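Local structure of metallo-beta-lactamase (Chryseobacterium indologenes, 3L6N) at residues F5-P10 with N14-K19; K40-F45 with D59-R64; F73-H78 with V144-P149; C158-N163 with N184-K189; L195-P198 with E202-G205. The protein hydrolyses the beta-lactam ring of penicillins, cephalosporins and carbapenems with the help of two zinc ions, and so confers resistance to these antibiotics. One frame throughout, in Å; residues are numbered along the deposited sequence.

Interaction 1 of 5, residues F5-P10 with N14-K19; sequences FVIEPP and NLHIYK
Pro10 lies on one face of the His16 imidazole: its CB sits 3.5 Å from the centroid of that ring, 13° off the ring normal, a clear CH-pi contact. At the ring edge, in plane, ND1 of His16 makes a weak hydrogen bond of 3.1 Å to Asn14 O, which may help to fix the rotation of the imidazole. CG2 of Ile7 reaches CD2 of His16 at 3.6 Å from an oblique direction, placed there by a chi1 of -61° that sets this methyl anti to the backbone N. Rings from elsewhere join in, for Tyr35 stacks on His16 and His65 meets it at a steep angle.

The backbones form a beta hairpin whose strand 6-7 is an outermost strand of the larger sheet. Val6 and Lys19 form a hydrogen-bonded pair, with Val6 N to Lys19 O at 3.0 Å and Lys19 N to Val6 O at 2.8 Å. Ile7 and Tyr18 follow as a non-hydrogen-bonded pair, and Glu8 N then bonds Ile17 O at 2.9 Å. A water accepts from Ile17 N at 2.8 Å and donates weakly to Glu8 O, bridging the two segments beyond the last direct bond. OE2 of Glu8 lies 3.7 Å from CD of Lys19, and its hydrogen bond goes to Trp203 NE1, while Lys19 NZ bonds Asn32. The chemistry thus changes along the hairpin, from direct amide bonds to a water bridge and finally to a proline packed on an imidazole.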
# COMPACT_ATOMS: atom_id res chain seq x y z
N PHE A 5 -2.53 15.78 3.48
CA PHE A 5 -2.07 14.71 2.58
C PHE A 5 -1.64 15.27 1.23
O PHE A 5 -2.07 16.35 0.81
CB PHE A 5 -3.09 13.57 2.46
CG PHE A 5 -4.49 14.01 2.14
CD1 PHE A 5 -4.89 14.22 0.83
CD2 PHE A 5 -5.41 14.22 3.17
CE1 PHE A 5 -6.19 14.64 0.54
CE2 PHE A 5 -6.72 14.63 2.88
CZ PHE A 5 -7.10 14.83 1.56
N VAL A 6 -0.74 14.54 0.56
CA VAL A 6 -0.09 15.00 -0.65
C VAL A 6 -0.39 13.99 -1.76
O VAL A 6 -0.05 12.82 -1.64
CB VAL A 6 1.44 15.12 -0.44
CG1 VAL A 6 2.17 15.48 -1.74
CG2 VAL A 6 1.74 16.17 0.63
N ILE A 7 -1.04 14.46 -2.82
CA ILE A 7 -1.23 13.62 -4.00
C ILE A 7 -0.17 14.05 -5.00
O ILE A 7 -0.11 15.21 -5.41
CB ILE A 7 -2.65 13.76 -4.60
CG1 ILE A 7 -3.69 13.34 -3.57
CG2 ILE A 7 -2.78 12.90 -5.87
CD1 ILE A 7 -5.13 13.68 -3.93
N GLU A 8 0.70 13.10 -5.35
CA GLU A 8 1.82 13.38 -6.24
C GLU A 8 1.37 13.44 -7.71
O GLU A 8 0.33 12.90 -8.07
CB GLU A 8 2.89 12.30 -6.07
CG GLU A 8 3.43 12.17 -4.65
CD GLU A 8 4.41 13.26 -4.25
OE1 GLU A 8 4.52 14.29 -4.96
OE2 GLU A 8 5.06 13.08 -3.20
N PRO A 9 2.17 14.11 -8.57
CA PRO A 9 1.84 14.06 -10.00
C PRO A 9 1.79 12.61 -10.47
O PRO A 9 2.68 11.82 -10.12
CB PRO A 9 3.01 14.81 -10.65
CG PRO A 9 3.55 15.68 -9.55
CD PRO A 9 3.44 14.82 -8.33
N PRO A 10 0.74 12.24 -11.23
CA PRO A 10 0.53 10.83 -11.52
C PRO A 10 1.49 10.26 -12.55
O PRO A 10 2.13 11.01 -13.32
CB PRO A 10 -0.90 10.79 -12.08
CG PRO A 10 -1.14 12.18 -12.61
CD PRO A 10 -0.42 13.06 -11.63
N ASN A 14 -3.19 8.15 -14.67
CA ASN A 14 -4.14 7.51 -13.77
C ASN A 14 -3.59 6.92 -12.48
O ASN A 14 -4.35 6.75 -11.51
CB ASN A 14 -4.96 6.43 -14.50
CG ASN A 14 -6.05 7.02 -15.38
OD1 ASN A 14 -6.24 8.24 -15.44
ND2 ASN A 14 -6.76 6.15 -16.10
N LEU A 15 -2.30 6.59 -12.46
CA LEU A 15 -1.70 5.98 -11.27
C LEU A 15 -1.08 7.04 -10.36
O LEU A 15 -0.14 7.75 -10.74
CB LEU A 15 -0.66 4.92 -11.65
CG LEU A 15 -0.08 4.14 -10.47
CD1 LEU A 15 -1.17 3.35 -9.74
CD2 LEU A 15 0.99 3.22 -11.01
N HIS A 16 -1.61 7.13 -9.15
CA HIS A 16 -1.20 8.17 -8.21
C HIS A 16 -0.55 7.61 -6.96
O HIS A 16 -1.03 6.63 -6.39
CB HIS A 16 -2.40 9.01 -7.77
CG HIS A 16 -3.01 9.84 -8.86
ND1 HIS A 16 -3.72 9.29 -9.90
CD2 HIS A 16 -3.05 11.19 -9.05
CE1 HIS A 16 -4.17 10.26 -10.69
NE2 HIS A 16 -3.78 11.42 -10.19
N ILE A 17 0.54 8.25 -6.53
CA ILE A 17 1.13 8.04 -5.21
C ILE A 17 0.51 9.09 -4.33
O ILE A 17 0.42 10.24 -4.74
CB ILE A 17 2.65 8.29 -5.24
CG1 ILE A 17 3.33 7.31 -6.20
CG2 ILE A 17 3.24 8.19 -3.82
CD1 ILE A 17 4.53 7.92 -6.93
N TYR A 18 0.03 8.71 -3.15
CA TYR A 18 -0.41 9.72 -2.18
C TYR A 18 0.21 9.49 -0.81
O TYR A 18 0.42 8.35 -0.39
CB TYR A 18 -1.94 9.87 -2.13
CG TYR A 18 -2.73 8.82 -1.38
CD1 TYR A 18 -3.13 9.03 -0.06
CD2 TYR A 18 -3.12 7.63 -2.00
CE1 TYR A 18 -3.89 8.08 0.63
CE2 TYR A 18 -3.89 6.67 -1.32
CZ TYR A 18 -4.26 6.91 -0.00
OH TYR A 18 -5.00 5.98 0.70
N LYS A 19 0.55 10.58 -0.14
CA LYS A 19 1.25 10.48 1.15
C LYS A 19 0.31 10.99 2.23
O LYS A 19 -0.33 12.01 2.05
CB LYS A 19 2.51 11.36 1.16
CG LYS A 19 3.59 11.02 0.15
CD LYS A 19 4.82 11.92 0.34
CE LYS A 19 5.54 11.66 1.66
NZ LYS A 19 6.40 10.42 1.71
O HOH W 1 1.25 10.33 -8.26

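Interaction 2 of 5, residues K40-F45 with D59-R64; sequences KGVVLF and DTIKKR. With SO4 (sulfate ion), chain D.
Ile61 meets Val42 and Leu44 in the beta-alpha-beta unit formed by strand 41-45, helix 54-65 and strand 69-73, part of the alpha-beta/beta-alpha sandwich of the metallo-beta-lactamase fold. Its two branches divide the work. CG2 of Ile61 packs on CG2 of Val42 at 3.6 Å, and CD1 of Ile61 meets CD2 of Leu44 at 3.8 Å. The contact is wholly apolar and buried.

Torsions explain the division. With chi1 at -69°, CG2 of Ile61 stands anti to the backbone N, while CG1 swings beside that N and carries CD1 on to the leucine. Val42 and Leu44 are two residues apart on one extended strand, so both reach the same face of the sheet and can share one isoleucine.

In the next shell, Val69 of the adjoining parallel strand touches both Leu44 and Ile61, and Tyr35 of strand 27-38 touches Val42 and Leu44. Backbone bonds from Val42 to Pro68 and Val70, and from Leu44 to Ala71 and Phe73, hold the sheet together. The helix itself is secured by regular i to i+4 bonds. On its outer side a sulfate, probably from the crystallisation liquor, lies beside Lys63, whose CD is 3.3 Å from sulfate O3.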
# COMPACT_ATOMS: atom_id res chain seq x y z
N LYS A 40 -14.43 3.17 -14.22
CA LYS A 40 -15.54 2.84 -13.34
C LYS A 40 -15.34 3.33 -11.91
O LYS A 40 -16.08 2.94 -10.99
CB LYS A 40 -15.82 1.33 -13.35
CG LYS A 40 -16.33 0.81 -14.69
CD LYS A 40 -17.79 1.18 -14.91
CE LYS A 40 -18.18 1.07 -16.39
NZ LYS A 40 -17.95 -0.29 -16.94
N GLY A 41 -14.37 4.22 -11.71
CA GLY A 41 -14.13 4.76 -10.38
C GLY A 41 -12.70 4.56 -9.93
O GLY A 41 -11.88 4.04 -10.66
N VAL A 42 -12.42 4.97 -8.70
CA VAL A 42 -11.04 4.97 -8.21
C VAL A 42 -10.79 3.80 -7.26
O VAL A 42 -11.62 3.48 -6.40
CB VAL A 42 -10.72 6.32 -7.53
CG1 VAL A 42 -9.33 6.34 -6.92
CG2 VAL A 42 -10.86 7.45 -8.55
N VAL A 43 -9.63 3.16 -7.43
CA VAL A 43 -9.22 2.05 -6.56
C VAL A 43 -8.14 2.57 -5.61
O VAL A 43 -7.13 3.09 -6.08
CB VAL A 43 -8.65 0.89 -7.40
CG1 VAL A 43 -8.23 -0.25 -6.50
CG2 VAL A 43 -9.69 0.40 -8.42
N LEU A 44 -8.36 2.43 -4.30
CA LEU A 44 -7.32 2.76 -3.31
C LEU A 44 -6.47 1.55 -3.02
O LEU A 44 -6.99 0.44 -2.90
CB LEU A 44 -7.91 3.21 -1.97
CG LEU A 44 -8.82 4.43 -1.96
CD1 LEU A 44 -9.14 4.75 -0.50
CD2 LEU A 44 -8.15 5.63 -2.62
N PHE A 45 -5.16 1.78 -2.92
CA PHE A 45 -4.21 0.80 -2.42
C PHE A 45 -3.66 1.30 -1.11
O PHE A 45 -2.77 2.16 -1.09
CB PHE A 45 -3.12 0.51 -3.46
CG PHE A 45 -3.66 -0.08 -4.72
CD1 PHE A 45 -4.02 0.73 -5.78
CD2 PHE A 45 -3.86 -1.46 -4.82
CE1 PHE A 45 -4.57 0.19 -6.94
CE2 PHE A 45 -4.40 -2.01 -5.97
CZ PHE A 45 -4.75 -1.17 -7.04
N ASP A 59 -13.50 12.86 -0.69
CA ASP A 59 -13.96 14.16 -1.20
C ASP A 59 -12.97 14.79 -2.17
O ASP A 59 -13.37 15.35 -3.20
CB ASP A 59 -14.22 15.14 -0.04
CG ASP A 59 -15.38 14.71 0.85
OD1 ASP A 59 -16.15 13.80 0.47
OD2 ASP A 59 -15.50 15.29 1.95
N THR A 60 -11.68 14.69 -1.84
CA THR A 60 -10.62 15.25 -2.67
C THR A 60 -10.57 14.52 -4.02
O THR A 60 -10.48 15.15 -5.07
CB THR A 60 -9.27 15.19 -1.93
OG1 THR A 60 -9.35 16.06 -0.79
CG2 THR A 60 -8.11 15.63 -2.81
N ILE A 61 -10.67 13.20 -3.97
CA ILE A 61 -10.68 12.39 -5.19
C ILE A 61 -11.90 12.70 -6.07
O ILE A 61 -11.77 12.81 -7.29
CB ILE A 61 -10.57 10.88 -4.84
CG1 ILE A 61 -9.18 10.57 -4.29
CG2 ILE A 61 -10.89 9.99 -6.06
CD1 ILE A 61 -9.05 9.16 -3.66
N LYS A 62 -13.07 12.87 -5.45
CA LYS A 62 -14.28 13.24 -6.19
C LYS A 62 -14.13 14.59 -6.90
O LYS A 62 -14.50 14.74 -8.06
CB LYS A 62 -15.51 13.24 -5.27
CG LYS A 62 -16.79 13.82 -5.91
CD LYS A 62 -17.25 13.02 -7.13
CE LYS A 62 -18.52 13.63 -7.72
NZ LYS A 62 -19.05 12.82 -8.86
N LYS A 63 -13.58 15.57 -6.20
CA LYS A 63 -13.37 16.90 -6.79
C LYS A 63 -12.34 16.87 -7.93
O LYS A 63 -12.52 17.53 -8.96
CB LYS A 63 -12.96 17.89 -5.70
CG LYS A 63 -12.82 19.34 -6.15
CD LYS A 63 -12.47 20.20 -4.94
CE LYS A 63 -12.02 21.59 -5.34
NZ LYS A 63 -11.67 22.38 -4.12
N ARG A 64 -11.28 16.08 -7.74
CA ARG A 64 -10.18 15.98 -8.69
C ARG A 64 -10.58 15.24 -9.96
O ARG A 64 -10.25 15.67 -11.06
CB ARG A 64 -8.98 15.28 -8.05
CG ARG A 64 -7.67 15.40 -8.82
CD ARG A 64 -6.53 14.96 -7.90
NE ARG A 64 -5.21 15.01 -8.54
CZ ARG A 64 -4.18 15.72 -8.09
NH1 ARG A 64 -4.31 16.47 -7.00
NH2 ARG A 64 -3.02 15.67 -8.73
S SO4 D . -9.26 19.60 -2.35
O1 SO4 D . -8.40 18.83 -1.45
O2 SO4 D . -8.48 20.04 -3.50
O3 SO4 D . -10.36 18.76 -2.81
O4 SO4 D . -9.80 20.76 -1.64

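Interaction 3 of 5, residues F73-H78 with V144-P149; sequences FATHSH and VVVWFP. With ZN (zinc ion), chain B.
Thr75 and Val144 bring their backbones together at a single point, with CA atoms 5.2 Å apart. Here Val144 N donates to Thr75 O at 3.0 Å, with an angle of 161° at the hydrogen. Strand 145-148 begins just beyond this bond, whereas residues 75-78 have already left strand 69-73 and turn toward the metal.

Side-chain packing surrounds this bond. CG2 of Val144 fits close against Thr75, 3.6 Å from its CA. The methyl CG2 of Thr75 then meets CG2 of Val146 at 3.8 Å, the two side chains crossing at about a right angle. A chi1 of 66° directs OG1 of Thr75 between its own backbone N and carbonyl carbon and sends the methyl to the valine; the hydroxyl itself is hydrogen-bonded to Asp46.

Thr75 is followed directly by the first zinc ligand. His76 binds through NE2 at 2.1 Å and His78 through ND1 at 2.0 Å, so the same ion is taken by different ring nitrogens. His139 and a water complete the site, and NE2 of His78 is hydrogen-bonded to Glu173 in the second shell. His76, His78 and Asp80 belong to the His-X-His-X-Asp zinc-binding motif of the superfamily. Val146 also packs on Phe130 of strand 128-133 and Asp155 of strand 153-157, so that the metal-binding loop leaving one sheet rests on the strands of the other.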
# COMPACT_ATOMS: atom_id res chain seq x y z
N PHE A 73 -7.94 -1.89 -1.71
CA PHE A 73 -7.07 -3.06 -1.53
C PHE A 73 -6.08 -2.79 -0.39
O PHE A 73 -5.44 -1.75 -0.38
CB PHE A 73 -6.29 -3.35 -2.81
CG PHE A 73 -7.10 -4.03 -3.88
CD1 PHE A 73 -8.08 -3.33 -4.60
CD2 PHE A 73 -6.87 -5.37 -4.18
CE1 PHE A 73 -8.82 -3.95 -5.60
CE2 PHE A 73 -7.62 -6.01 -5.19
CZ PHE A 73 -8.60 -5.30 -5.89
N ALA A 74 -5.96 -3.74 0.53
CA ALA A 74 -5.02 -3.62 1.65
C ALA A 74 -3.79 -4.47 1.39
O ALA A 74 -3.92 -5.64 1.01
CB ALA A 74 -5.69 -4.07 2.96
N THR A 75 -2.60 -3.89 1.61
CA THR A 75 -1.37 -4.64 1.39
C THR A 75 -0.80 -5.31 2.64
O THR A 75 0.20 -6.03 2.57
CB THR A 75 -0.27 -3.82 0.64
OG1 THR A 75 0.16 -2.74 1.47
CG2 THR A 75 -0.79 -3.30 -0.69
N HIS A 76 -1.42 -5.04 3.79
CA HIS A 76 -1.35 -5.90 4.99
C HIS A 76 -2.30 -5.35 6.06
O HIS A 76 -3.08 -4.43 5.77
CB HIS A 76 0.09 -6.21 5.51
CG HIS A 76 0.88 -5.03 6.01
ND1 HIS A 76 1.57 -4.19 5.16
CD2 HIS A 76 1.19 -4.64 7.27
CE1 HIS A 76 2.21 -3.28 5.88
NE2 HIS A 76 2.00 -3.54 7.16
N SER A 77 -2.28 -5.94 7.26
CA SER A 77 -3.34 -5.67 8.24
C SER A 77 -3.19 -4.41 9.07
O SER A 77 -4.12 -4.03 9.76
CB SER A 77 -3.49 -6.85 9.20
OG SER A 77 -2.41 -6.88 10.12
N HIS A 78 -2.02 -3.78 9.01
CA HIS A 78 -1.71 -2.65 9.90
C HIS A 78 -2.53 -1.39 9.62
O HIS A 78 -3.12 -1.24 8.55
CB HIS A 78 -0.22 -2.33 9.84
CG HIS A 78 0.65 -3.33 10.54
ND1 HIS A 78 2.00 -3.44 10.29
CD2 HIS A 78 0.36 -4.24 11.49
CE1 HIS A 78 2.51 -4.37 11.08
NE2 HIS A 78 1.54 -4.88 11.80
N VAL A 144 1.97 -7.98 1.06
CA VAL A 144 1.89 -8.22 -0.38
C VAL A 144 2.34 -6.96 -1.12
O VAL A 144 2.36 -5.88 -0.54
CB VAL A 144 0.48 -8.64 -0.84
CG1 VAL A 144 0.13 -10.03 -0.29
CG2 VAL A 144 -0.58 -7.60 -0.41
N VAL A 145 2.69 -7.13 -2.39
CA VAL A 145 3.06 -6.02 -3.26
C VAL A 145 2.03 -5.91 -4.38
O VAL A 145 1.28 -6.86 -4.64
CB VAL A 145 4.48 -6.22 -3.86
CG1 VAL A 145 5.55 -6.31 -2.76
CG2 VAL A 145 4.54 -7.46 -4.80
N VAL A 146 1.98 -4.76 -5.05
CA VAL A 146 1.05 -4.57 -6.16
C VAL A 146 1.81 -4.12 -7.40
O VAL A 146 2.51 -3.10 -7.39
CB VAL A 146 -0.08 -3.55 -5.84
CG1 VAL A 146 -1.13 -3.57 -6.94
CG2 VAL A 146 -0.73 -3.87 -4.48
N TRP A 147 1.69 -4.92 -8.46
CA TRP A 147 2.36 -4.64 -9.73
C TRP A 147 1.39 -4.02 -10.72
O TRP A 147 0.28 -4.53 -10.90
CB TRP A 147 2.94 -5.94 -10.29
CG TRP A 147 3.52 -5.85 -11.69
CD1 TRP A 147 3.14 -6.56 -12.79
CD2 TRP A 147 4.60 -5.00 -12.12
NE1 TRP A 147 3.90 -6.21 -13.88
CE2 TRP A 147 4.81 -5.26 -13.50
CE3 TRP A 147 5.42 -4.06 -11.48
CZ2 TRP A 147 5.80 -4.60 -14.24
CZ3 TRP A 147 6.40 -3.41 -12.22
CH2 TRP A 147 6.58 -3.69 -13.58
N PHE A 148 1.81 -2.93 -11.35
CA PHE A 148 1.00 -2.21 -12.33
C PHE A 148 1.67 -2.30 -13.70
O PHE A 148 2.49 -1.45 -14.04
CB PHE A 148 0.84 -0.75 -11.90
CG PHE A 148 0.12 -0.57 -10.59
CD1 PHE A 148 0.83 -0.46 -9.40
CD2 PHE A 148 -1.27 -0.54 -10.55
CE1 PHE A 148 0.15 -0.30 -8.18
CE2 PHE A 148 -1.97 -0.39 -9.34
CZ PHE A 148 -1.24 -0.26 -8.15
N PRO A 149 1.33 -3.35 -14.49
CA PRO A 149 2.11 -3.67 -15.69
C PRO A 149 2.15 -2.57 -16.75
O PRO A 149 3.18 -2.40 -17.41
CB PRO A 149 1.44 -4.94 -16.23
CG PRO A 149 0.10 -5.00 -15.60
CD PRO A 149 0.26 -4.33 -14.25
ZN ZN B . 3.04 -2.66 8.75
O HOH W 2 2.94 -0.76 8.55

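Interaction 4 of 5, residues C158-N163 with N184-K189; sequences CLVKSN and NKLKAK. With ZN (zinc ion), chain C.
CD1 of Leu186 is the atom of residues 184-189 that both Leu159 and Val160 touch. It lies 3.9 Å from CG2 of Val160 and 4.1 Å from CD2 of Leu159. Val160 and Leu186 cross at about a right angle, whereas the two leucines slide past each other in opposite directions.

Leu186 extends its CG anti to the backbone N (chi1 -177°), which carries its methyls off the helix toward the loop. Leu159 has a similar first torsion; its chi2 of 65° turns CD1 aside and leaves CD2 anti to CA, the outward-reaching branch that meets the helix. In Val160 it is CG2, beside the backbone N, that makes the contact. Thr182 and Ile183 are further neighbours of Leu159, and Val209 of helix 208-217 touches Leu186.

In the conformer described, one of two modelled, SG of Cys158 binds the second zinc at 2.2 Å, with a water at 2.1 Å from the ion and Asp80 and His200 as the other protein ligands. Lys161, a probable beta-lactam-binding residue, follows three positions after the cysteine. The Asp-Cys-His second site, whose cysteine is here carried by a loop packed against a helix, is, beside a three-histidine first site, typical of subclass B1 metallo-beta-lactamases.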
# COMPACT_ATOMS: atom_id res chain seq x y z
N CYS A 158 5.30 -1.85 2.87
CA CYS A 158 6.22 -1.73 3.98
C CYS A 158 7.27 -2.84 3.97
O CYS A 158 8.21 -2.82 4.77
CB CYS A 158 5.42 -1.60 5.28
SG CYS A 158 4.05 -0.39 5.07
N LEU A 159 7.13 -3.78 3.04
CA LEU A 159 8.17 -4.77 2.74
C LEU A 159 9.44 -4.06 2.24
O LEU A 159 10.56 -4.52 2.48
CB LEU A 159 7.66 -5.75 1.69
CG LEU A 159 8.61 -6.82 1.12
CD1 LEU A 159 9.03 -7.80 2.23
CD2 LEU A 159 7.94 -7.54 -0.03
N VAL A 160 9.25 -2.94 1.54
CA VAL A 160 10.36 -2.16 1.01
C VAL A 160 10.59 -0.91 1.84
O VAL A 160 9.70 -0.05 1.98
CB VAL A 160 10.12 -1.77 -0.46
CG1 VAL A 160 11.31 -0.96 -1.02
CG2 VAL A 160 9.87 -3.01 -1.31
N LYS A 161 11.78 -0.81 2.41
CA LYS A 161 12.21 0.39 3.12
C LYS A 161 12.69 1.47 2.16
O LYS A 161 13.24 1.16 1.11
CB LYS A 161 13.36 0.05 4.09
CG LYS A 161 13.04 -1.06 5.10
CD LYS A 161 11.86 -0.68 6.00
CE LYS A 161 12.15 0.56 6.82
NZ LYS A 161 10.94 1.05 7.54
N SER A 162 12.49 2.73 2.55
CA SER A 162 12.95 3.89 1.78
C SER A 162 14.46 4.02 1.88
O SER A 162 15.05 3.76 2.93
CB SER A 162 12.32 5.16 2.35
OG SER A 162 12.85 6.34 1.75
N ASN A 163 15.06 4.49 0.78
CA ASN A 163 16.47 4.91 0.77
C ASN A 163 16.83 5.89 1.90
O ASN A 163 18.00 6.02 2.27
CB ASN A 163 16.85 5.48 -0.61
CG ASN A 163 16.08 6.76 -0.97
OD1 ASN A 163 15.91 7.67 -0.15
ND2 ASN A 163 15.65 6.85 -2.23
N ASN A 184 15.04 -10.33 -2.19
CA ASN A 184 15.82 -10.81 -3.33
C ASN A 184 14.94 -11.45 -4.40
O ASN A 184 15.23 -11.33 -5.59
CB ASN A 184 16.98 -11.69 -2.88
CG ASN A 184 18.11 -10.88 -2.24
OD1 ASN A 184 18.49 -9.82 -2.75
ND2 ASN A 184 18.62 -11.36 -1.12
N LYS A 185 13.84 -12.09 -3.97
CA LYS A 185 12.82 -12.58 -4.89
C LYS A 185 12.14 -11.42 -5.63
O LYS A 185 11.87 -11.51 -6.83
CB LYS A 185 11.77 -13.43 -4.17
CG LYS A 185 12.23 -14.83 -3.79
CD LYS A 185 11.09 -15.65 -3.20
CE LYS A 185 11.57 -17.04 -2.79
NZ LYS A 185 10.46 -17.87 -2.24
N LEU A 186 11.85 -10.34 -4.90
CA LEU A 186 11.25 -9.14 -5.50
C LEU A 186 12.18 -8.57 -6.56
O LEU A 186 11.77 -8.30 -7.69
CB LEU A 186 10.97 -8.10 -4.40
CG LEU A 186 10.27 -6.77 -4.74
CD1 LEU A 186 9.66 -6.18 -3.49
CD2 LEU A 186 11.22 -5.76 -5.39
N LYS A 187 13.44 -8.38 -6.15
CA LYS A 187 14.50 -7.80 -6.98
C LYS A 187 14.68 -8.56 -8.30
O LYS A 187 14.90 -7.96 -9.35
CB LYS A 187 15.81 -7.77 -6.17
CG LYS A 187 17.06 -7.26 -6.90
CD LYS A 187 18.27 -7.34 -5.98
CE LYS A 187 19.55 -6.99 -6.72
NZ LYS A 187 20.76 -7.06 -5.84
N ALA A 188 14.54 -9.89 -8.22
CA ALA A 188 14.68 -10.76 -9.38
C ALA A 188 13.44 -10.75 -10.28
O ALA A 188 13.54 -10.87 -11.50
CB ALA A 188 15.01 -12.17 -8.93
N LYS A 189 12.26 -10.59 -9.67
CA LYS A 189 11.00 -10.68 -10.38
C LYS A 189 10.59 -9.39 -11.11
O LYS A 189 10.01 -9.44 -12.19
CB LYS A 189 9.88 -11.12 -9.43
CG LYS A 189 8.54 -11.34 -10.10
CD LYS A 189 7.54 -12.04 -9.21
CE LYS A 189 6.21 -12.21 -9.92
NZ LYS A 189 5.41 -13.32 -9.35
ZN ZN C . 3.64 0.50 7.05
O HOH W 2 2.94 -0.76 8.55

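Interaction 5 of 5, residues L195-P198 with E202-G205; sequences LIIP and EWKG
Trp203 meets Pro198 at its very base and Leu195 near the far rim of its indole. CB of Trp203 stands 3.7 Å from CD of Pro198. The chi1 of 64° places CG between the backbone N and the carbonyl carbon, and from there the ring system extends back along strand 195-198. Its six-membered ring meets the strand first at CE3, which is 4.1 Å from CD1 of Ile197; that methyl comes in obliquely. Farther out, CD1 of Leu195 lies at the indole edge, near its plane, 4.1 Å from CE3 and equally far from CZ3 of Trp203. NE1, on the five-membered ring, is hydrogen-bonded to Glu8. CG of Lys204 lies over one face of the indole, offset toward the rim.

CG of Pro198 is 3.4 Å from Glu202 O. That carbonyl oxygen is also hydrogen-bonded to Ser162, and Trp203 O to His208, so the turning loop is tied down by its backbone. Strand 195-198 is an outermost strand of the five-stranded sheet, and the chain turns after it through His200, a ligand of the second zinc; the contact closes the loop bearing that ligand. Ile17 of strand 15-24, in the other sheet, packs on both Ile197 and Trp203. No hydrogen bond crosses between the two segments. Cohesion is therefore apolar, the proline against the base of the tryptophan and the leucine and isoleucine against its six-membered ring, while the polar N-H is satisfied by a glutamate outside the contact.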
# COMPACT_ATOMS: atom_id res chain seq x y z
N LEU A 195 9.93 2.14 -11.15
CA LEU A 195 9.62 2.85 -9.92
C LEU A 195 9.10 1.84 -8.91
O LEU A 195 8.21 1.06 -9.21
CB LEU A 195 8.57 3.93 -10.18
CG LEU A 195 8.10 4.80 -9.01
CD1 LEU A 195 9.25 5.56 -8.36
CD2 LEU A 195 7.02 5.77 -9.50
N ILE A 196 9.70 1.83 -7.72
CA ILE A 196 9.24 0.98 -6.62
C ILE A 196 8.90 1.89 -5.45
O ILE A 196 9.73 2.69 -5.02
CB ILE A 196 10.29 -0.09 -6.24
CG1 ILE A 196 10.59 -0.98 -7.45
CG2 ILE A 196 9.77 -0.93 -5.06
CD1 ILE A 196 11.66 -2.02 -7.23
N ILE A 197 7.65 1.79 -4.98
CA ILE A 197 7.19 2.67 -3.90
C ILE A 197 7.39 1.98 -2.57
O ILE A 197 6.80 0.91 -2.33
CB ILE A 197 5.69 3.04 -4.07
CG1 ILE A 197 5.40 3.65 -5.45
CG2 ILE A 197 5.20 3.96 -2.92
CD1 ILE A 197 6.19 4.92 -5.77
N PRO A 198 8.20 2.58 -1.68
CA PRO A 198 8.32 2.09 -0.30
C PRO A 198 7.14 2.54 0.56
O PRO A 198 6.55 3.59 0.30
CB PRO A 198 9.62 2.73 0.19
CG PRO A 198 9.68 4.05 -0.54
CD PRO A 198 8.99 3.81 -1.88
N GLU A 202 10.64 8.72 2.21
CA GLU A 202 10.85 9.18 0.84
C GLU A 202 10.63 8.09 -0.21
O GLU A 202 11.26 7.03 -0.14
CB GLU A 202 12.26 9.76 0.69
CG GLU A 202 12.36 11.24 0.97
CD GLU A 202 11.81 12.09 -0.17
OE1 GLU A 202 11.51 13.27 0.07
OE2 GLU A 202 11.67 11.57 -1.30
N TRP A 203 9.76 8.35 -1.19
CA TRP A 203 9.57 7.41 -2.30
C TRP A 203 10.43 7.74 -3.52
O TRP A 203 10.67 6.88 -4.36
CB TRP A 203 8.09 7.30 -2.70
CG TRP A 203 7.49 8.57 -3.25
CD1 TRP A 203 6.78 9.51 -2.55
CD2 TRP A 203 7.53 9.02 -4.61
NE1 TRP A 203 6.39 10.53 -3.39
CE2 TRP A 203 6.83 10.26 -4.66
CE3 TRP A 203 8.09 8.52 -5.79
CZ2 TRP A 203 6.68 10.98 -5.85
CZ3 TRP A 203 7.94 9.24 -6.96
CH2 TRP A 203 7.24 10.46 -6.99
N LYS A 204 10.88 8.99 -3.61
CA LYS A 204 11.75 9.43 -4.70
C LYS A 204 13.19 8.95 -4.52
O LYS A 204 13.63 8.69 -3.40
CB LYS A 204 11.75 10.96 -4.80
CG LYS A 204 10.39 11.56 -5.11
CD LYS A 204 10.48 13.07 -5.15
CE LYS A 204 9.17 13.66 -5.60
NZ LYS A 204 9.20 15.15 -5.61
N GLY A 205 13.91 8.85 -5.64
CA GLY A 205 15.36 8.68 -5.60
C GLY A 205 15.89 7.29 -5.90
O GLY A 205 17.08 7.12 -6.16

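The five contacts show how loops carrying metal ligands are built on packed layers. Interactions 3 and 4 share the water between the two zinc ions, and CE1 of His76 comes within 3.5 Å of SG of Cys158. Interaction 5 adjoins interaction 4 through Ser162 OG and Glu202 O, 2.6 Å apart, and flanks the segment that leads to His200. From the other sheet, interaction 1 reaches interaction 5 through CD1 of Ile17 and CD1 of Ile197, at 3.6 Å. Interaction 2 lies farthest out, its centre about 28 Å from that of interaction 4, yet Leu44 O and Phe73 N, 2.8 Å apart, connect it to interaction 3.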